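Tyrosine specific protein phosphatase (Trypanosoma cruzi, PDB 4AZ1) probably catalyses the removal of phosphate from phosphotyrosine in proteins. Local coordinates at residues Gly79-Ile82 with His88-Val91; Arg132-Glu137 with Phe186-Tyr191; Lys159-Glu164 with Thr170-Ile175; Thr254-Val259 with Glu275-Ile280. All coordinates share one frame; numbering follows the deposited sequence.

Contact 1: residues Gly79-Ile82 with His88-Val91; sequences GNLI and HKFV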
# COMPACT_ATOMS: atom_id res chain seq x y z
N GLY A 79 -5.51 -5.11 -13.66
CA GLY A 79 -4.63 -5.21 -14.81
C GLY A 79 -4.83 -6.45 -15.65
O GLY A 79 -5.37 -7.45 -15.18
N ASN A 80 -4.39 -6.39 -16.91
CA ASN A 80 -4.56 -7.51 -17.82
C ASN A 80 -3.30 -7.80 -18.60
O ASN A 80 -2.52 -6.88 -18.91
CB ASN A 80 -5.70 -7.25 -18.80
CG ASN A 80 -7.04 -7.09 -18.10
OD1 ASN A 80 -7.42 -5.98 -17.71
ND2 ASN A 80 -7.78 -8.19 -17.96
N LEU A 81 -3.10 -9.07 -18.93
CA LEU A 81 -1.98 -9.50 -19.77
C LEU A 81 -2.28 -9.16 -21.22
O LEU A 81 -3.26 -9.65 -21.77
CB LEU A 81 -1.77 -11.02 -19.64
CG LEU A 81 -0.53 -11.59 -20.32
CD1 LEU A 81 0.71 -10.96 -19.75
CD2 LEU A 81 -0.44 -13.12 -20.20
N ILE A 82 -1.47 -8.33 -21.85
CA ILE A 82 -1.69 -8.07 -23.27
C ILE A 82 -0.72 -8.86 -24.13
O ILE A 82 0.49 -8.69 -24.02
CB ILE A 82 -1.56 -6.58 -23.60
CG1 ILE A 82 -2.37 -5.74 -22.60
CG2 ILE A 82 -2.03 -6.33 -25.05
CD1 ILE A 82 -3.87 -5.90 -22.72
N HIS A 88 7.43 -9.09 -27.02
CA HIS A 88 7.06 -8.71 -25.66
C HIS A 88 5.56 -8.81 -25.40
O HIS A 88 4.74 -8.47 -26.27
CB HIS A 88 7.55 -7.29 -25.32
CG HIS A 88 9.04 -7.18 -25.21
ND1 HIS A 88 9.85 -6.93 -26.30
CD2 HIS A 88 9.86 -7.33 -24.15
CE1 HIS A 88 11.11 -6.90 -25.91
NE2 HIS A 88 11.15 -7.14 -24.61
N LYS A 89 5.23 -9.28 -24.20
CA LYS A 89 3.87 -9.19 -23.67
C LYS A 89 3.89 -8.04 -22.69
O LYS A 89 4.96 -7.60 -22.25
CB LYS A 89 3.49 -10.47 -22.92
CG LYS A 89 3.54 -11.74 -23.73
CD LYS A 89 2.77 -12.85 -23.03
CE LYS A 89 2.86 -14.17 -23.80
NZ LYS A 89 1.89 -15.19 -23.29
N PHE A 90 2.70 -7.56 -22.34
CA PHE A 90 2.60 -6.40 -21.48
C PHE A 90 1.59 -6.65 -20.39
O PHE A 90 0.68 -7.47 -20.56
CB PHE A 90 2.20 -5.19 -22.33
CG PHE A 90 3.25 -4.80 -23.32
CD1 PHE A 90 3.28 -5.38 -24.59
CD2 PHE A 90 4.24 -3.88 -22.98
CE1 PHE A 90 4.27 -5.03 -25.51
CE2 PHE A 90 5.24 -3.53 -23.90
CZ PHE A 90 5.25 -4.10 -25.16
N VAL A 91 1.76 -5.98 -19.26
CA VAL A 91 0.71 -5.91 -18.27
C VAL A 91 0.19 -4.48 -18.28
O VAL A 91 0.88 -3.55 -17.85
CB VAL A 91 1.19 -6.31 -16.86
CG1 VAL A 91 0.06 -6.16 -15.87
CG2 VAL A 91 1.68 -7.76 -16.87
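I82 and F90 face each other as an antiparallel hydrogen-bonded pair, and this is the firm end of the contact. I82 N donates to F90 O at 2.7 Å and nearly straight (168°), while F90 N returns a bond of 3.0 Å to I82 O. The two side chains leave on the same face of the sheet and meet at their roots, CB of I82 lying 4.2 Å from CB of F90. Beyond that they diverge: I82 leans on M263 and Q266 of helix 255-266, and F90 turns its ring edge-to-face with Y240 and rests on V222 and V224. The pair closes a beta hairpin whose first strand, 79-82, is an outermost strand of the mixed sheet at the heart of the phosphatase fold; its second strand runs beside 222-225.

The other face is looser. L81 and V91 form a non-hydrogen-bonded pair whose methyls barely meet, L81 CD1 standing 4.4 Å from V91 CG2. With CG of L81 anti to its own N (chi1 -173°), CD1 is brought back over the partner strand, 3.6 Å from F90 O and 4.2 Å from K89 CB. This is the solvent side: L81 is partly exposed, and K89 is exposed, touching the first strand near its root, where CB lies 3.7 Å from I82 O, and running out extended beyond. N80 points away from the hairpin partner, and its amide is held by R267 and T60.

Contact 2: residues Arg132-Glu137 with Phe186-Tyr191; sequences RYWPEE and FTQVQY. With FMT (formic acid), chain G.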
# COMPACT_ATOMS: atom_id res chain seq x y z
N ARG A 132 2.49 7.70 -5.47
CA ARG A 132 3.90 7.31 -5.45
C ARG A 132 4.15 5.93 -4.81
O ARG A 132 3.64 5.62 -3.72
CB ARG A 132 4.73 8.37 -4.71
CG ARG A 132 6.23 8.06 -4.69
CD ARG A 132 7.02 9.24 -4.15
NE ARG A 132 6.47 9.69 -2.88
CZ ARG A 132 6.73 9.11 -1.71
NH1 ARG A 132 7.55 8.06 -1.64
NH2 ARG A 132 6.18 9.59 -0.59
N TYR A 133 4.93 5.11 -5.50
CA TYR A 133 5.33 3.83 -4.94
C TYR A 133 6.85 3.64 -4.93
O TYR A 133 7.34 2.53 -4.69
CB TYR A 133 4.62 2.68 -5.66
CG TYR A 133 4.74 2.75 -7.17
CD1 TYR A 133 5.84 2.22 -7.82
CD2 TYR A 133 3.74 3.34 -7.94
CE1 TYR A 133 5.96 2.26 -9.21
CE2 TYR A 133 3.85 3.40 -9.34
CZ TYR A 133 4.96 2.86 -9.96
OH TYR A 133 5.08 2.90 -11.33
N TRP A 134 7.58 4.72 -5.19
CA TRP A 134 9.05 4.68 -5.20
C TRP A 134 9.60 5.62 -4.14
O TRP A 134 8.92 6.57 -3.76
CB TRP A 134 9.58 5.08 -6.58
CG TRP A 134 9.12 6.45 -7.00
CD1 TRP A 134 9.70 7.64 -6.70
CD2 TRP A 134 7.95 6.75 -7.77
NE1 TRP A 134 8.97 8.67 -7.24
CE2 TRP A 134 7.89 8.15 -7.90
CE3 TRP A 134 6.95 5.96 -8.37
CZ2 TRP A 134 6.87 8.79 -8.62
CZ3 TRP A 134 5.94 6.60 -9.07
CH2 TRP A 134 5.91 7.99 -9.20
N PRO A 135 10.84 5.36 -3.66
CA PRO A 135 11.41 6.27 -2.66
C PRO A 135 11.72 7.61 -3.29
O PRO A 135 12.15 7.65 -4.46
CB PRO A 135 12.74 5.58 -2.25
CG PRO A 135 12.71 4.19 -2.90
CD PRO A 135 11.77 4.29 -4.06
N GLU A 136 11.52 8.69 -2.55
CA GLU A 136 11.86 10.01 -3.04
C GLU A 136 13.36 10.22 -2.95
O GLU A 136 13.99 9.83 -1.94
CB GLU A 136 11.16 11.09 -2.21
CG GLU A 136 9.68 11.29 -2.51
CD GLU A 136 9.09 12.46 -1.73
OE1 GLU A 136 9.26 12.49 -0.48
OE2 GLU A 136 8.49 13.35 -2.36
N GLU A 137 13.93 10.83 -4.00
CA GLU A 137 15.34 11.25 -4.01
C GLU A 137 15.81 11.86 -2.70
O GLU A 137 16.88 11.53 -2.19
CB GLU A 137 15.56 12.27 -5.12
CG GLU A 137 15.70 11.69 -6.51
CD GLU A 137 17.11 11.82 -7.06
OE1 GLU A 137 18.07 11.47 -6.34
OE2 GLU A 137 17.25 12.29 -8.22
N PHE A 186 14.70 -3.93 -10.53
CA PHE A 186 13.90 -3.57 -11.69
C PHE A 186 14.06 -2.08 -12.01
O PHE A 186 14.54 -1.30 -11.17
CB PHE A 186 12.42 -3.97 -11.51
CG PHE A 186 11.62 -3.03 -10.64
CD1 PHE A 186 11.66 -3.12 -9.26
CD2 PHE A 186 10.80 -2.06 -11.22
CE1 PHE A 186 10.91 -2.26 -8.45
CE2 PHE A 186 10.04 -1.19 -10.43
CZ PHE A 186 10.10 -1.30 -9.04
N THR A 187 13.69 -1.71 -13.23
CA THR A 187 13.76 -0.32 -13.66
C THR A 187 12.33 0.23 -13.82
O THR A 187 11.49 -0.41 -14.47
CB THR A 187 14.56 -0.20 -14.97
OG1 THR A 187 15.83 -0.84 -14.82
CG2 THR A 187 14.77 1.25 -15.36
N GLN A 188 12.04 1.37 -13.19
CA GLN A 188 10.82 2.11 -13.51
C GLN A 188 11.17 3.34 -14.34
O GLN A 188 12.09 4.08 -14.01
CB GLN A 188 10.03 2.54 -12.25
CG GLN A 188 8.67 3.18 -12.56
CD GLN A 188 8.53 4.58 -11.95
OE1 GLN A 188 9.53 5.25 -11.66
NE2 GLN A 188 7.28 5.01 -11.73
N VAL A 189 10.43 3.54 -15.43
CA VAL A 189 10.66 4.67 -16.32
C VAL A 189 9.38 5.51 -16.30
O VAL A 189 8.31 5.01 -16.64
CB VAL A 189 10.96 4.20 -17.76
CG1 VAL A 189 11.33 5.39 -18.65
CG2 VAL A 189 12.11 3.19 -17.76
N GLN A 190 9.46 6.76 -15.86
CA GLN A 190 8.28 7.61 -15.83
C GLN A 190 8.40 8.69 -16.90
O GLN A 190 9.39 9.42 -16.97
CB GLN A 190 8.08 8.25 -14.45
CG GLN A 190 6.80 9.11 -14.33
CD GLN A 190 6.72 9.85 -13.00
OE1 GLN A 190 7.68 9.86 -12.23
NE2 GLN A 190 5.55 10.46 -12.73
N TYR A 191 7.36 8.80 -17.73
CA TYR A 191 7.31 9.82 -18.77
C TYR A 191 6.23 10.83 -18.39
O TYR A 191 5.04 10.48 -18.30
CB TYR A 191 7.01 9.15 -20.11
CG TYR A 191 6.74 10.11 -21.25
CD1 TYR A 191 7.49 11.26 -21.40
CD2 TYR A 191 5.73 9.85 -22.18
CE1 TYR A 191 7.24 12.15 -22.43
CE2 TYR A 191 5.48 10.72 -23.22
CZ TYR A 191 6.24 11.87 -23.34
OH TYR A 191 6.01 12.75 -24.38
C FMT G . 5.46 13.64 -11.14
O1 FMT G . 4.82 12.61 -11.31
O2 FMT G . 5.11 14.74 -11.56
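Q188 is the first residue along strand 186-191 to meet the loop 132-137, and it touches Y133 and W134 at once. Its CG stands anti to the backbone N and the chain bends at chi2 (-124°), which sets NE2 against both aromatic rings. NE2 donates to Y133 OH at 3.1 Å, a bent bond (147°) with the oxygen tilted out of the amide plane, and lies 3.4 Å from W134 CZ3. OE1 accepts from R172 NH1, so both ends of the amide are held. The main partner of Y133 OH is H225 NE2.

Q190 comes next to the loop, with an extended chain: OE1 approaches W134 CZ2 at 3.9 Å and also accepts from R172 NH1, while NE2 donates at 2.7 Å to O1 of a formic acid that probably came from the crystallisation liquor, and also bonds to T120 O.

On the loop side R132 CG lies 3.6 Å over the centre of one indole face of W134, and Q188 OE1 stands farther off over the rim of the opposite one. R172 adds a cation-pi contact to W134, and R132 NH1 bonds to W134 O. Y133-W134-P135 are the YWP of the KCxxYWP motif of classical tyrosine phosphatases; here Y133 OH is bonded to H225, the histidine that opens the HC(X)5R signature expected to bind phosphate.

Contact 3: residues Lys159-Glu164 with Thr170-Ile175; sequences KAYEVE and TRRYLI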
# COMPACT_ATOMS: atom_id res chain seq x y z
N LYS A 159 23.50 2.67 -8.81
CA LYS A 159 22.92 3.21 -10.02
C LYS A 159 21.88 4.28 -9.68
O LYS A 159 20.75 3.95 -9.33
CB LYS A 159 22.29 2.08 -10.83
CG LYS A 159 22.27 2.30 -12.33
CD LYS A 159 21.87 1.02 -13.05
CE LYS A 159 21.79 1.24 -14.55
NZ LYS A 159 21.26 0.03 -15.24
N ALA A 160 22.26 5.55 -9.79
CA ALA A 160 21.39 6.67 -9.41
C ALA A 160 20.22 6.93 -10.37
O ALA A 160 20.25 6.52 -11.54
CB ALA A 160 22.21 7.94 -9.23
N TYR A 161 19.19 7.61 -9.87
CA TYR A 161 18.05 8.01 -10.69
C TYR A 161 18.55 8.87 -11.85
O TYR A 161 19.43 9.70 -11.65
CB TYR A 161 17.07 8.87 -9.89
CG TYR A 161 16.16 8.15 -8.92
CD1 TYR A 161 16.25 6.78 -8.70
CD2 TYR A 161 15.19 8.86 -8.21
CE1 TYR A 161 15.40 6.13 -7.80
CE2 TYR A 161 14.34 8.24 -7.30
CZ TYR A 161 14.45 6.87 -7.10
OH TYR A 161 13.60 6.26 -6.21
N GLU A 162 18.00 8.68 -13.04
CA GLU A 162 18.39 9.51 -14.19
C GLU A 162 17.24 10.41 -14.63
O GLU A 162 16.11 9.94 -14.77
CB GLU A 162 18.86 8.64 -15.36
CG GLU A 162 20.05 7.73 -15.01
CD GLU A 162 20.39 6.76 -16.13
OE1 GLU A 162 19.73 6.83 -17.19
OE2 GLU A 162 21.31 5.94 -15.95
N VAL A 163 17.52 11.69 -14.83
CA VAL A 163 16.48 12.61 -15.27
C VAL A 163 16.85 13.16 -16.63
O VAL A 163 17.93 13.73 -16.80
CB VAL A 163 16.29 13.78 -14.29
CG1 VAL A 163 15.06 14.59 -14.68
CG2 VAL A 163 16.16 13.27 -12.86
N GLU A 164 15.97 12.97 -17.60
CA GLU A 164 16.20 13.46 -18.96
C GLU A 164 15.22 14.62 -19.20
O GLU A 164 14.03 14.39 -19.46
CB GLU A 164 15.96 12.35 -19.99
CG GLU A 164 16.62 11.01 -19.66
CD GLU A 164 18.14 11.07 -19.75
OE1 GLU A 164 18.66 11.96 -20.45
OE2 GLU A 164 18.81 10.21 -19.12
N THR A 170 12.08 10.15 -16.47
CA THR A 170 12.91 9.85 -15.30
C THR A 170 13.08 8.35 -15.21
O THR A 170 12.10 7.60 -15.35
CB THR A 170 12.28 10.39 -13.99
OG1 THR A 170 12.28 11.82 -14.03
CG2 THR A 170 13.09 9.95 -12.77
N ARG A 171 14.32 7.90 -15.02
CA ARG A 171 14.59 6.48 -14.87
C ARG A 171 15.03 6.19 -13.44
O ARG A 171 15.99 6.79 -12.95
CB ARG A 171 15.67 6.01 -15.86
CG ARG A 171 15.24 6.22 -17.29
CD ARG A 171 16.12 5.49 -18.32
NE ARG A 171 15.41 5.53 -19.61
CZ ARG A 171 15.62 6.45 -20.55
NH1 ARG A 171 16.54 7.40 -20.39
NH2 ARG A 171 14.90 6.41 -21.67
N ARG A 172 14.32 5.27 -12.79
CA ARG A 172 14.60 4.91 -11.41
C ARG A 172 15.01 3.44 -11.37
O ARG A 172 14.28 2.58 -11.86
CB ARG A 172 13.36 5.15 -10.54
CG ARG A 172 12.85 6.60 -10.58
CD ARG A 172 11.67 6.83 -9.63
NE ARG A 172 11.32 8.25 -9.58
CZ ARG A 172 10.36 8.83 -10.30
NH1 ARG A 172 9.63 8.12 -11.15
NH2 ARG A 172 10.13 10.13 -10.17
N TYR A 173 16.19 3.18 -10.84
CA TYR A 173 16.68 1.81 -10.73
C TYR A 173 16.45 1.39 -9.28
O TYR A 173 16.97 2.00 -8.34
CB TYR A 173 18.16 1.71 -11.17
CG TYR A 173 18.35 2.28 -12.56
CD1 TYR A 173 18.05 1.52 -13.69
CD2 TYR A 173 18.77 3.60 -12.74
CE1 TYR A 173 18.18 2.06 -14.97
CE2 TYR A 173 18.91 4.13 -14.01
CZ TYR A 173 18.61 3.36 -15.12
OH TYR A 173 18.75 3.88 -16.38
N LEU A 174 15.65 0.35 -9.12
CA LEU A 174 15.07 0.03 -7.83
C LEU A 174 15.37 -1.41 -7.41
O LEU A 174 15.67 -2.27 -8.24
CB LEU A 174 13.54 0.27 -7.90
CG LEU A 174 13.15 1.73 -8.15
CD1 LEU A 174 11.68 1.87 -8.57
CD2 LEU A 174 13.42 2.59 -6.90
N ILE A 175 15.33 -1.64 -6.11
CA ILE A 175 15.50 -2.99 -5.58
C ILE A 175 14.33 -3.33 -4.66
O ILE A 175 14.08 -2.63 -3.67
CB ILE A 175 16.85 -3.12 -4.82
CG1 ILE A 175 18.02 -2.80 -5.76
CG2 ILE A 175 17.01 -4.52 -4.28
CD1 ILE A 175 19.41 -2.87 -5.09
O HOH W 1 18.24 4.39 -8.88
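E162 and R171 exchange two short backbone bonds, E162 N to R171 O at 2.8 Å and R171 N to E162 O at 2.7 Å. Nearby, two long aliphatic chains, one from each segment, lie over tyrosine rings of the other. R172 stretches across Y161 with CG 3.7 Å from the ring centroid, right over the face, and its guanidinium stands almost perpendicular to that ring (86°). K159, extended throughout, lays CE over the centre of the Y173 ring; NZ runs on past the middle, 4.2 Å from the centroid, as an off-centre cation-pi contact. A water gives hydrogens to K159 O and Y173 O.

The segments belong to a beta hairpin, strands 151-164 and 169-177, toward one side of the large mixed sheet, and much of it lies at the surface. Charges there are only loosely matched: E164 OE2 makes a long salt bridge of 3.8 Å to R171 NH1.

One step further out, R171 NH2 is bonded to N212 OD1 of helix 203-215. Y161 is positioned by its hydroxyl, bonded to P135 O, and by L174 CD2 at its edge, 3.7 Å from OH. T170 CG2 covers one face of the R172 guanidinium.

Contact 4: residues Thr254-Val259 with Glu275-Ile280; sequences TTVYDV and EQYFVI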
# COMPACT_ATOMS: atom_id res chain seq x y z
N THR A 254 -4.59 -1.71 -42.35
CA THR A 254 -5.50 -1.95 -41.23
C THR A 254 -4.79 -2.26 -39.92
O THR A 254 -5.44 -2.50 -38.90
CB THR A 254 -6.48 -3.10 -41.54
OG1 THR A 254 -5.75 -4.32 -41.72
CG2 THR A 254 -7.31 -2.81 -42.80
N THR A 255 -3.46 -2.26 -39.94
CA THR A 255 -2.67 -2.60 -38.75
C THR A 255 -3.07 -1.86 -37.47
O THR A 255 -3.21 -2.49 -36.42
CB THR A 255 -1.16 -2.38 -38.98
OG1 THR A 255 -0.71 -3.20 -40.06
CG2 THR A 255 -0.36 -2.73 -37.73
N VAL A 256 -3.26 -0.54 -37.54
CA VAL A 256 -3.56 0.20 -36.31
C VAL A 256 -4.92 -0.18 -35.74
O VAL A 256 -5.05 -0.45 -34.54
CB VAL A 256 -3.50 1.73 -36.49
CG1 VAL A 256 -3.67 2.42 -35.13
CG2 VAL A 256 -2.17 2.15 -37.09
N TYR A 257 -5.92 -0.19 -36.60
CA TYR A 257 -7.24 -0.64 -36.21
C TYR A 257 -7.17 -2.08 -35.66
O TYR A 257 -7.70 -2.36 -34.58
CB TYR A 257 -8.23 -0.54 -37.38
CG TYR A 257 -9.65 -0.80 -36.96
CD1 TYR A 257 -10.41 0.21 -36.40
CD2 TYR A 257 -10.22 -2.07 -37.09
CE1 TYR A 257 -11.71 -0.02 -35.98
CE2 TYR A 257 -11.53 -2.30 -36.69
CZ TYR A 257 -12.26 -1.27 -36.13
OH TYR A 257 -13.55 -1.48 -35.71
N ASP A 258 -6.51 -2.98 -36.38
CA ASP A 258 -6.44 -4.38 -35.96
C ASP A 258 -5.75 -4.57 -34.60
O ASP A 258 -6.23 -5.32 -33.74
CB ASP A 258 -5.74 -5.22 -37.02
CG ASP A 258 -6.56 -5.34 -38.29
OD1 ASP A 258 -7.81 -5.27 -38.21
OD2 ASP A 258 -5.97 -5.51 -39.38
N VAL A 259 -4.63 -3.88 -34.42
CA VAL A 259 -3.88 -3.92 -33.17
C VAL A 259 -4.72 -3.42 -32.00
O VAL A 259 -4.77 -4.06 -30.94
CB VAL A 259 -2.61 -3.08 -33.28
CG1 VAL A 259 -2.12 -2.64 -31.91
CG2 VAL A 259 -1.53 -3.87 -34.01
N GLU A 275 -7.64 11.20 -29.51
CA GLU A 275 -6.29 11.70 -29.80
C GLU A 275 -5.25 10.68 -29.39
O GLU A 275 -4.14 10.68 -29.93
CB GLU A 275 -6.02 13.06 -29.14
CG GLU A 275 -5.89 13.01 -27.64
CD GLU A 275 -7.24 13.01 -26.94
OE1 GLU A 275 -8.29 12.99 -27.63
OE2 GLU A 275 -7.23 13.04 -25.69
N GLN A 276 -5.59 9.77 -28.47
CA GLN A 276 -4.64 8.72 -28.10
C GLN A 276 -4.51 7.70 -29.23
O GLN A 276 -3.44 7.16 -29.46
CB GLN A 276 -5.03 8.05 -26.77
CG GLN A 276 -4.79 8.95 -25.54
CD GLN A 276 -5.62 8.50 -24.34
OE1 GLN A 276 -6.38 7.54 -24.44
NE2 GLN A 276 -5.48 9.21 -23.21
N TYR A 277 -5.61 7.44 -29.93
CA TYR A 277 -5.61 6.53 -31.08
C TYR A 277 -4.84 7.19 -32.23
O TYR A 277 -4.04 6.56 -32.94
CB TYR A 277 -7.06 6.22 -31.48
CG TYR A 277 -7.21 5.27 -32.66
CD1 TYR A 277 -6.90 3.91 -32.55
CD2 TYR A 277 -7.70 5.73 -33.88
CE1 TYR A 277 -7.05 3.04 -33.64
CE2 TYR A 277 -7.85 4.87 -34.98
CZ TYR A 277 -7.53 3.52 -34.84
OH TYR A 277 -7.69 2.66 -35.91
N PHE A 278 -5.08 8.49 -32.39
CA PHE A 278 -4.35 9.28 -33.37
C PHE A 278 -2.83 9.18 -33.16
O PHE A 278 -2.08 9.02 -34.13
CB PHE A 278 -4.80 10.73 -33.28
CG PHE A 278 -4.90 11.40 -34.60
CD1 PHE A 278 -3.88 11.24 -35.55
CD2 PHE A 278 -6.01 12.16 -34.92
CE1 PHE A 278 -3.98 11.86 -36.79
CE2 PHE A 278 -6.12 12.78 -36.17
CZ PHE A 278 -5.10 12.63 -37.11
N VAL A 279 -2.38 9.24 -31.90
CA VAL A 279 -0.93 9.18 -31.62
C VAL A 279 -0.26 7.92 -32.22
O VAL A 279 0.88 7.99 -32.68
CB VAL A 279 -0.61 9.35 -30.10
CG1 VAL A 279 0.90 9.19 -29.83
CG2 VAL A 279 -1.06 10.72 -29.61
N ILE A 280 -0.97 6.79 -32.28
CA ILE A 280 -0.36 5.61 -32.88
C ILE A 280 -0.04 5.86 -34.36
O ILE A 280 1.06 5.54 -34.80
CB ILE A 280 -1.20 4.32 -32.71
CG1 ILE A 280 -1.54 4.09 -31.24
CG2 ILE A 280 -0.45 3.10 -33.29
CD1 ILE A 280 -2.65 3.07 -31.03
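Y277 OH is hydrogen-bonded to E24 OE1 of helix 14-30 while it presses against the backbone of helix 255-259 at Y257, 3.3 Å from Y257 CA and 3.6 Å from Y257 CB. Y257 N is also near, but at too poor an angle to bond. A third helix therefore supplies the polar partner in an otherwise apolar meeting. Y277 has CG anti to its backbone N (chi1 180°), which carries the ring out toward the neighbouring helix and brings the oxygen to the edge of the Y257 ring, near that ring's plane.

V256 fills the middle. Its CG1 does the touching on both sides, lying 3.7 Å from Y277 CE1 and 3.8 Å from I280 CG2; the V256 and I280 side chains pass alongside each other, head to tail. Elsewhere V256 packs on Y281 and L284 further along helix 274-288, while I280 reaches A242 of helix 232-247. The Y257 ring packs on L27 and L28 of helix 14-30.

At the start of the first helix T254 OG1 donates to D258 OD2 at 2.6 Å, on the syn side of the carboxylate.

The short axes pass 10.7 Å apart at 127°, and few side chains bridge them. This is plain packing within the helical bundle on one side of the phosphatase sheet. Q276, which takes no part here, touches W194 and D196 of the WPD motif, so the second helix begins beside the WPD loop, which in relatives closes over substrate.

Contacts 2 and 3 form one continuous patch: their centres are 7 Å apart, contact 3 lies inside the chain loop closed by contact 2, and R172 N meets Q188 O at 2.8 Å, a probable hydrogen bond between neighbouring strands. Contact 1 belongs to the same sheet but lies toward its other side, its centre about 20 Å from that of contact 2. Contact 4 is on the opposite side of the chain's centre from contacts 2 and 3, with centres about 28 and 31 Å away, yet its nearest atoms come within about 7 Å of contact 1. The signature loop expected to hold phosphate follows strand 222-225: contact 1 flanks that strand, and contact 2 reaches its last residue, H225, through Y133.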